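Local coordinates for protein HAD family phosphatase (Pseudomonas syringae pv. tomato, PDB 2ODA) that is of uncertain function but belongs to a Pseudomonas-specific subfamily of the haloacid dehalogenase superfamily, for which a novel biochemical role has been proposed, at residues B[15-20]-B[174-179]; B[136-141]-B[158-163]. One frame throughout, in Å; residues are numbered along the deposited sequence.

Interaction 1 (B[15-20]-B[174-179])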
ATOM      1  N   GLY B  15     -19.072  -8.810 -12.000  1.00  6.59           N
ATOM      2  CA  GLY B  15     -18.178  -9.604 -12.863  1.00  6.66           C
ATOM      3  C   GLY B  15     -17.141 -10.373 -12.067  1.00  6.77           C
ATOM      4  O   GLY B  15     -16.037 -10.703 -12.563  1.00  6.37           O
ATOM      5  N   CYS B  16     -17.476 -10.654 -10.812  1.00  5.55           N
ATOM      6  CA  CYS B  16     -16.532 -11.351  -9.959  1.00  6.09           C
ATOM      7  C   CYS B  16     -17.275 -12.155  -8.882  1.00  5.77           C
ATOM      8  O   CYS B  16     -17.405 -13.367  -9.028  1.00  6.05           O
ATOM      9  CB  CYS B  16     -15.504 -10.354  -9.403  1.00  6.77           C
ATOM     10  SG  CYS B  16     -14.338 -11.010  -8.217  1.00  7.05           S
ATOM     11  N   LEU B  17     -17.771 -11.496  -7.828  1.00  4.83           N
ATOM     12  CA  LEU B  17     -18.628 -12.161  -6.838  1.00  4.71           C
ATOM     13  C   LEU B  17     -20.021 -12.447  -7.415  1.00  4.22           C
ATOM     14  O   LEU B  17     -20.580 -13.515  -7.218  1.00  4.69           O
ATOM     15  CB  LEU B  17     -18.758 -11.289  -5.580  1.00  4.66           C
ATOM     16  CG  LEU B  17     -17.468 -11.135  -4.750  1.00  6.03           C
ATOM     17  CD1 LEU B  17     -17.648 -10.005  -3.726  1.00  5.55           C
ATOM     18  CD2 LEU B  17     -17.157 -12.474  -4.075  1.00  6.42           C
ATOM     19  N   VAL B  18     -20.568 -11.465  -8.122  1.00  4.12           N
ATOM     20  CA  VAL B  18     -21.927 -11.543  -8.624  1.00  4.80           C
ATOM     21  C   VAL B  18     -21.880 -11.034 -10.065  1.00  5.23           C
ATOM     22  O   VAL B  18     -20.813 -10.645 -10.547  1.00  5.95           O
ATOM     23  CB  VAL B  18     -22.909 -10.650  -7.784  1.00  5.25           C
ATOM     24  CG1 VAL B  18     -23.087 -11.167  -6.336  1.00  5.23           C
ATOM     25  CG2 VAL B  18     -22.443  -9.195  -7.759  1.00  6.32           C
ATOM     26  N   ASP B  19     -23.028 -11.000 -10.734  1.00  4.50           N
ATOM     27  CA  ASP B  19     -23.144 -10.319 -12.033  1.00  5.31           C
ATOM     28  C   ASP B  19     -22.196 -10.873 -13.111  1.00  6.11           C
ATOM     29  O   ASP B  19     -21.376 -10.141 -13.703  1.00  7.34           O
ATOM     30  CB  ASP B  19     -23.009  -8.782 -11.872  1.00  5.04           C
ATOM     31  CG  ASP B  19     -23.335  -8.037 -13.162  1.00  5.34           C
ATOM     32  OD1 ASP B  19     -24.056  -8.604 -14.006  1.00  5.31           O
ATOM     33  OD2 ASP B  19     -22.868  -6.907 -13.327  1.00  6.71           O
ATOM     34  N   PHE B  20     -22.290 -12.173 -13.347  1.00  4.89           N
ATOM     35  CA  PHE B  20     -21.461 -12.834 -14.368  1.00  5.68           C
ATOM     36  C   PHE B  20     -21.577 -12.064 -15.689  1.00  5.86           C
ATOM     37  O   PHE B  20     -22.698 -11.793 -16.158  1.00  5.62           O
ATOM     38  CB  PHE B  20     -21.968 -14.268 -14.545  1.00  4.72           C
ATOM     39  CG  PHE B  20     -21.140 -15.120 -15.465  1.00  5.43           C
ATOM     40  CD1 PHE B  20     -20.195 -16.006 -14.945  1.00  4.28           C
ATOM     41  CD2 PHE B  20     -21.326 -15.066 -16.838  1.00  4.94           C
ATOM     42  CE1 PHE B  20     -19.446 -16.844 -15.787  1.00  5.31           C
ATOM     43  CE2 PHE B  20     -20.540 -15.882 -17.714  1.00  4.24           C
ATOM     44  CZ  PHE B  20     -19.598 -16.772 -17.166  1.00  4.80           C
ATOM     45  N   ASP B 174     -10.468 -20.144 -13.506  1.00  7.66           N
ATOM     46  CA  ASP B 174     -11.679 -20.127 -14.337  1.00  7.79           C
ATOM     47  C   ASP B 174     -12.877 -19.545 -13.584  1.00  7.85           C
ATOM     48  O   ASP B 174     -13.792 -18.983 -14.199  1.00  7.90           O
ATOM     49  CB  ASP B 174     -12.051 -21.544 -14.736  1.00  7.99           C
ATOM     50  CG  ASP B 174     -11.155 -22.137 -15.819  1.00  8.97           C
ATOM     51  OD1 ASP B 174     -10.249 -21.463 -16.367  1.00  7.22           O
ATOM     52  OD2 ASP B 174     -11.395 -23.337 -16.106  1.00 10.81           O
ATOM     53  N   HIS B 175     -12.909 -19.753 -12.268  1.00  6.54           N
ATOM     54  CA  HIS B 175     -14.056 -19.343 -11.441  1.00  7.04           C
ATOM     55  C   HIS B 175     -13.662 -19.423  -9.983  1.00  7.22           C
ATOM     56  O   HIS B 175     -12.651 -20.033  -9.650  1.00  6.44           O
ATOM     57  CB  HIS B 175     -15.294 -20.251 -11.713  1.00  6.57           C
ATOM     58  CG  HIS B 175     -15.021 -21.715 -11.533  1.00  8.19           C
ATOM     59  ND1 HIS B 175     -15.016 -22.330 -10.299  1.00  9.78           N
ATOM     60  CD2 HIS B 175     -14.726 -22.683 -12.429  1.00  7.71           C
ATOM     61  CE1 HIS B 175     -14.733 -23.616 -10.446  1.00  8.51           C
ATOM     62  NE2 HIS B 175     -14.543 -23.850 -11.730  1.00  8.03           N
ATOM     63  N   LEU B 176     -14.495 -18.849  -9.113  1.00  7.86           N
ATOM     64  CA  LEU B 176     -14.229 -18.833  -7.665  1.00  8.40           C
ATOM     65  C   LEU B 176     -14.171 -20.207  -6.978  1.00  8.83           C
ATOM     66  O   LEU B 176     -13.622 -20.330  -5.880  1.00  9.00           O
ATOM     67  CB  LEU B 176     -15.206 -17.908  -6.940  1.00  8.55           C
ATOM     68  CG  LEU B 176     -15.106 -16.414  -7.282  1.00  9.76           C
ATOM     69  CD1 LEU B 176     -16.195 -15.630  -6.553  1.00  8.24           C
ATOM     70  CD2 LEU B 176     -13.706 -15.877  -6.935  1.00  8.75           C
ATOM     71  N   GLY B 177     -14.716 -21.241  -7.611  1.00  8.78           N
ATOM     72  CA  GLY B 177     -14.610 -22.590  -7.035  1.00  9.83           C
ATOM     73  C   GLY B 177     -13.145 -23.010  -6.939  1.00 10.10           C
ATOM     74  O   GLY B 177     -12.783 -23.932  -6.188  1.00 11.40           O
ATOM     75  N   GLU B 178     -12.304 -22.367  -7.742  1.00  9.12           N
ATOM     76  CA  GLU B 178     -10.864 -22.661  -7.760  1.00  9.24           C
ATOM     77  C   GLU B 178     -10.051 -21.758  -6.841  1.00  8.56           C
ATOM     78  O   GLU B 178      -8.814 -21.867  -6.778  1.00  7.70           O
ATOM     79  CB  GLU B 178     -10.325 -22.536  -9.195  1.00  8.92           C
ATOM     80  CG  GLU B 178     -10.835 -23.595 -10.148  1.00 11.80           C
ATOM     81  CD  GLU B 178     -10.329 -24.998  -9.819  1.00 16.29           C
ATOM     82  OE1 GLU B 178      -9.264 -25.114  -9.182  1.00 16.26           O
ATOM     83  OE2 GLU B 178     -10.990 -25.989 -10.202  1.00 16.34           O
ATOM     84  N   LEU B 179     -10.730 -20.873  -6.107  1.00  8.05           N
ATOM     85  CA  LEU B 179     -10.003 -19.888  -5.307  1.00  8.26           C
ATOM     86  C   LEU B 179      -9.135 -20.524  -4.215  1.00  8.40           C
ATOM     87  O   LEU B 179      -8.016 -20.102  -3.998  1.00  7.39           O
ATOM     88  CB  LEU B 179     -10.948 -18.856  -4.679  1.00  7.97           C
ATOM     89  CG  LEU B 179     -10.267 -17.768  -3.835  1.00  7.16           C
ATOM     90  CD1 LEU B 179      -9.404 -16.838  -4.710  1.00  7.33           C
ATOM     91  CD2 LEU B 179     -11.318 -16.967  -3.143  1.00  4.25           C
TER
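L176 carries the whole second side of this contact, and it meets C16 and L17. No hydrogen bond crosses between 15-20 and 174-179. Both sides together bury 104 Å².

The second segment starts at D174, just past strand 171-173. The carbonyl of D174 is hydrogen-bonded to S133 OG. H175 comes next, and its ring does not touch 15-20.

The CB of L176 is directed at the other segment. Its CG stands anti to the carbonyl carbon (chi1 -65°), and CD1 leads the approach. The methyl L176 CD1 lies 3.6 Å from the carbonyl oxygen C16 O. L176 CD1 also meets L17 CD2 at 4.1 Å, where the two leucine side chains cross at a slant. The CB of L17 is directed away from 174-179, but its branched end comes back to make this touch. C16 O is not left without a polar partner beside the methyl, because T38 OG1 is hydrogen-bonded to it.

Residues 176-178 form a short 3-10 turn. Within it, G177 N makes a weak bond of 2.9 Å to H175 ND1, bent to 127° at the hydrogen. The CG atom of E178 lies over one face of the H175 ring, offset toward its rim. The backbone bond from L179 N to L176 O is 3.0 Å long and leads into helix 179-191.

Helix 13-17, which follows strand 9-12, ends in a wide pi-type turn at 15-17. It probably corresponds to the squiggle that follows the first strand of HAD enzymes. L176 fits between this turn, L131 of strand 127-131 and A41 of helix 41-51. L17 also touches F11 of strand 9-12 and L45 of helix 41-51, so the contact lies buried between the sheet and that helix.

Interaction 2 (B[136-141]-B[158-163])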
ATOM      1  N   PRO B 136     -15.363  -8.588 -17.585  1.00  6.41           N
ATOM      2  CA  PRO B 136     -15.701  -7.801 -18.784  1.00  7.00           C
ATOM      3  C   PRO B 136     -14.995  -8.210 -20.087  1.00  7.41           C
ATOM      4  O   PRO B 136     -15.504  -7.919 -21.174  1.00  8.48           O
ATOM      5  CB  PRO B 136     -15.334  -6.346 -18.376  1.00  7.36           C
ATOM      6  CG  PRO B 136     -14.258  -6.509 -17.355  1.00  6.52           C
ATOM      7  CD  PRO B 136     -14.655  -7.778 -16.577  1.00  5.90           C
ATOM      8  N   LEU B 137     -13.844  -8.880 -20.004  1.00  7.41           N
ATOM      9  CA  LEU B 137     -13.144  -9.344 -21.210  1.00  6.97           C
ATOM     10  C   LEU B 137     -13.926 -10.455 -21.898  1.00  7.60           C
ATOM     11  O   LEU B 137     -13.804 -10.661 -23.113  1.00  8.58           O
ATOM     12  CB  LEU B 137     -11.749  -9.854 -20.886  1.00  6.46           C
ATOM     13  CG  LEU B 137     -10.757  -8.783 -20.457  1.00  7.62           C
ATOM     14  CD1 LEU B 137      -9.516  -9.436 -19.854  1.00  8.52           C
ATOM     15  CD2 LEU B 137     -10.387  -7.918 -21.652  1.00  6.27           C
ATOM     16  N   CYS B 138     -14.719 -11.172 -21.117  1.00  6.88           N
ATOM     17  CA  CYS B 138     -15.710 -12.091 -21.676  1.00  7.51           C
ATOM     18  C   CYS B 138     -17.041 -11.350 -21.920  1.00  7.21           C
ATOM     19  O   CYS B 138     -17.579 -11.390 -23.020  1.00  8.51           O
ATOM     20  CB  CYS B 138     -15.880 -13.307 -20.750  1.00  7.35           C
ATOM     21  SG  CYS B 138     -14.306 -14.197 -20.453  1.00  9.67           S
ATOM     22  N   GLY B 139     -17.568 -10.694 -20.892  1.00  6.77           N
ATOM     23  CA  GLY B 139     -18.695  -9.786 -21.045  1.00  7.09           C
ATOM     24  C   GLY B 139     -19.985 -10.448 -21.517  1.00  8.05           C
ATOM     25  O   GLY B 139     -20.808  -9.805 -22.165  1.00  8.92           O
ATOM     26  N   LEU B 140     -20.164 -11.733 -21.215  1.00  7.65           N
ATOM     27  CA  LEU B 140     -21.388 -12.405 -21.621  1.00  7.35           C
ATOM     28  C   LEU B 140     -22.229 -12.797 -20.408  1.00  7.14           C
ATOM     29  O   LEU B 140     -21.696 -13.289 -19.392  1.00  6.23           O
ATOM     30  CB  LEU B 140     -21.080 -13.628 -22.487  1.00  8.23           C
ATOM     31  CG  LEU B 140     -20.360 -13.412 -23.825  1.00  8.63           C
ATOM     32  CD1 LEU B 140     -20.186 -14.770 -24.497  1.00  9.97           C
ATOM     33  CD2 LEU B 140     -21.180 -12.500 -24.696  1.00  8.06           C
ATOM     34  N   SER B 141     -23.539 -12.583 -20.516  1.00  7.27           N
ATOM     35  CA  SER B 141     -24.459 -12.996 -19.467  1.00  7.50           C
ATOM     36  C   SER B 141     -24.393 -14.513 -19.296  1.00  7.61           C
ATOM     37  O   SER B 141     -23.916 -15.215 -20.214  1.00  7.00           O
ATOM     38  CB  SER B 141     -25.895 -12.555 -19.838  1.00  7.53           C
ATOM     39  OG  SER B 141     -26.375 -13.357 -20.921  1.00  8.42           O
ATOM     40  N   ALA B 158      -9.244 -18.696 -22.581  1.00  8.09           N
ATOM     41  CA  ALA B 158      -7.847 -18.597 -22.968  1.00  7.88           C
ATOM     42  C   ALA B 158      -7.447 -17.157 -23.364  1.00  7.62           C
ATOM     43  O   ALA B 158      -6.381 -16.679 -22.986  1.00  6.82           O
ATOM     44  CB  ALA B 158      -7.525 -19.612 -24.088  1.00  7.46           C
ATOM     45  N   GLN B 159      -8.313 -16.458 -24.103  1.00  7.72           N
ATOM     46  CA  GLN B 159      -8.034 -15.063 -24.489  1.00  8.27           C
ATOM     47  C   GLN B 159      -7.962 -14.136 -23.276  1.00  8.15           C
ATOM     48  O   GLN B 159      -7.007 -13.354 -23.152  1.00  8.47           O
ATOM     49  CB  GLN B 159      -9.059 -14.537 -25.503  1.00  8.35           C
ATOM     50  CG  GLN B 159      -8.807 -15.120 -26.862  1.00 11.79           C
ATOM     51  CD  GLN B 159      -9.965 -14.954 -27.837  1.00 15.64           C
ATOM     52  OE1 GLN B 159     -11.084 -14.557 -27.462  1.00 17.95           O
ATOM     53  NE2 GLN B 159      -9.704 -15.288 -29.093  1.00 10.74           N
ATOM     54  N   ALA B 160      -8.964 -14.221 -22.405  1.00  7.55           N
ATOM     55  CA  ALA B 160      -8.981 -13.462 -21.129  1.00  7.61           C
ATOM     56  C   ALA B 160      -7.777 -13.765 -20.239  1.00  7.84           C
ATOM     57  O   ALA B 160      -7.211 -12.846 -19.639  1.00  7.64           O
ATOM     58  CB  ALA B 160     -10.269 -13.738 -20.351  1.00  8.15           C
ATOM     59  N   THR B 161      -7.417 -15.047 -20.153  1.00  8.29           N
ATOM     60  CA  THR B 161      -6.274 -15.521 -19.352  1.00  7.82           C
ATOM     61  C   THR B 161      -4.959 -14.890 -19.831  1.00  8.07           C
ATOM     62  O   THR B 161      -4.161 -14.380 -19.025  1.00  7.58           O
ATOM     63  CB  THR B 161      -6.197 -17.094 -19.324  1.00  7.47           C
ATOM     64  OG1 THR B 161      -7.369 -17.623 -18.687  1.00  6.46           O
ATOM     65  CG2 THR B 161      -4.965 -17.570 -18.555  1.00  7.71           C
ATOM     66  N   LEU B 162      -4.737 -14.882 -21.140  1.00  8.00           N
ATOM     67  CA  LEU B 162      -3.535 -14.248 -21.649  1.00  8.19           C
ATOM     68  C   LEU B 162      -3.446 -12.731 -21.408  1.00  7.92           C
ATOM     69  O   LEU B 162      -2.394 -12.237 -21.050  1.00  6.77           O
ATOM     70  CB  LEU B 162      -3.276 -14.626 -23.114  1.00  8.80           C
ATOM     71  CG  LEU B 162      -2.960 -16.118 -23.322  1.00 11.31           C
ATOM     72  CD1 LEU B 162      -2.628 -16.337 -24.799  1.00 14.25           C
ATOM     73  CD2 LEU B 162      -1.799 -16.581 -22.444  1.00 13.63           C
ATOM     74  N   LYS B 163      -4.544 -12.013 -21.623  1.00  8.24           N
ATOM     75  CA  LYS B 163      -4.642 -10.585 -21.317  1.00  8.16           C
ATOM     76  C   LYS B 163      -4.388 -10.293 -19.841  1.00  7.97           C
ATOM     77  O   LYS B 163      -3.661  -9.360 -19.500  1.00  7.18           O
ATOM     78  CB  LYS B 163      -6.014 -10.051 -21.765  1.00  8.76           C
ATOM     79  CG  LYS B 163      -6.085  -9.950 -23.316  1.00 10.87           C
ATOM     80  CD  LYS B 163      -7.492  -9.626 -23.777  1.00 15.58           C
ATOM     81  CE  LYS B 163      -7.643  -9.752 -25.304  1.00 16.69           C
ATOM     82  NZ  LYS B 163      -9.055  -9.441 -25.667  1.00 18.67           N
TER
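L137 meets A160 and K163, three residues apart on one side of helix 150-167. It has the largest share of the buried surface, 71 Å² of the 172 Å² summed over both sides. The contact is apolar in character, and no hydrogen bond joins 136-141 to 158-163.

L137 sits in the loop after strand 127-131, and its CB is directed at the helix. Its backbone comes close as well, with L137 CA and A160 CA 5.9 Å apart. CB meets A160, and both methyls meet K163. L137 CB faces the methyl A160 CB at 4.2 Å. Further out, L137 CD1 lies 4.0 Å from K163 CB. The other methyl, L137 CD2, touches K163 CD, also at 4.0 Å. The leucine thus reaches from the buried alanine to the exposed lysine. P115, at the start of helix 115-123, also touches L137.

The small A160 side chain is consistent with the close approach of loop and helix. Its methyl is shared by two loop residues. Besides L137, the sulfur C138 SG reaches A160 CB at 4.1 Å. With SG anti to the carbonyl carbon (chi1 -57°), the sulfur is carried to this methyl.

K163 takes part through its carbon chain, not its charge. Its CG is set beside the backbone N (chi1 -73°). The chain, extended beyond CG, brings CD to L137 CD2, and the two side chains slant across each other. K163 is an exposed residue, so the contact lies at the edge of the buried part of the fold.

The loop and the helix both belong to the connection between neighbouring parallel strands 127-131 and 171-173. The arrangement is a beta-alpha-beta crossover of a Rossmann-like sheet, as expected for the HAD fold. Here the beginning of the crossover packs on its last helix.

The chain enters interaction 1 first, in 15-20 just after strand 9-12. It then builds strands 55-58, 78-79, 109-112 and 127-131 before it reaches 136-141. Interaction 2 closes a short, mainly helical loop when 158-163 returns to that segment. After strand 171-173, residues 174-179 close the long loop of interaction 1. Interaction 2 is therefore nested inside interaction 1, and the two do not cross. Their centres are 12 Å apart. They touch directly where F20 CD2 packs against L140 O. Interaction 1 joins the end of helix 13-17 to the turn between strand 171-173 and helix 179-191. Interaction 2 joins the loop after strand 127-131 to helix 150-167.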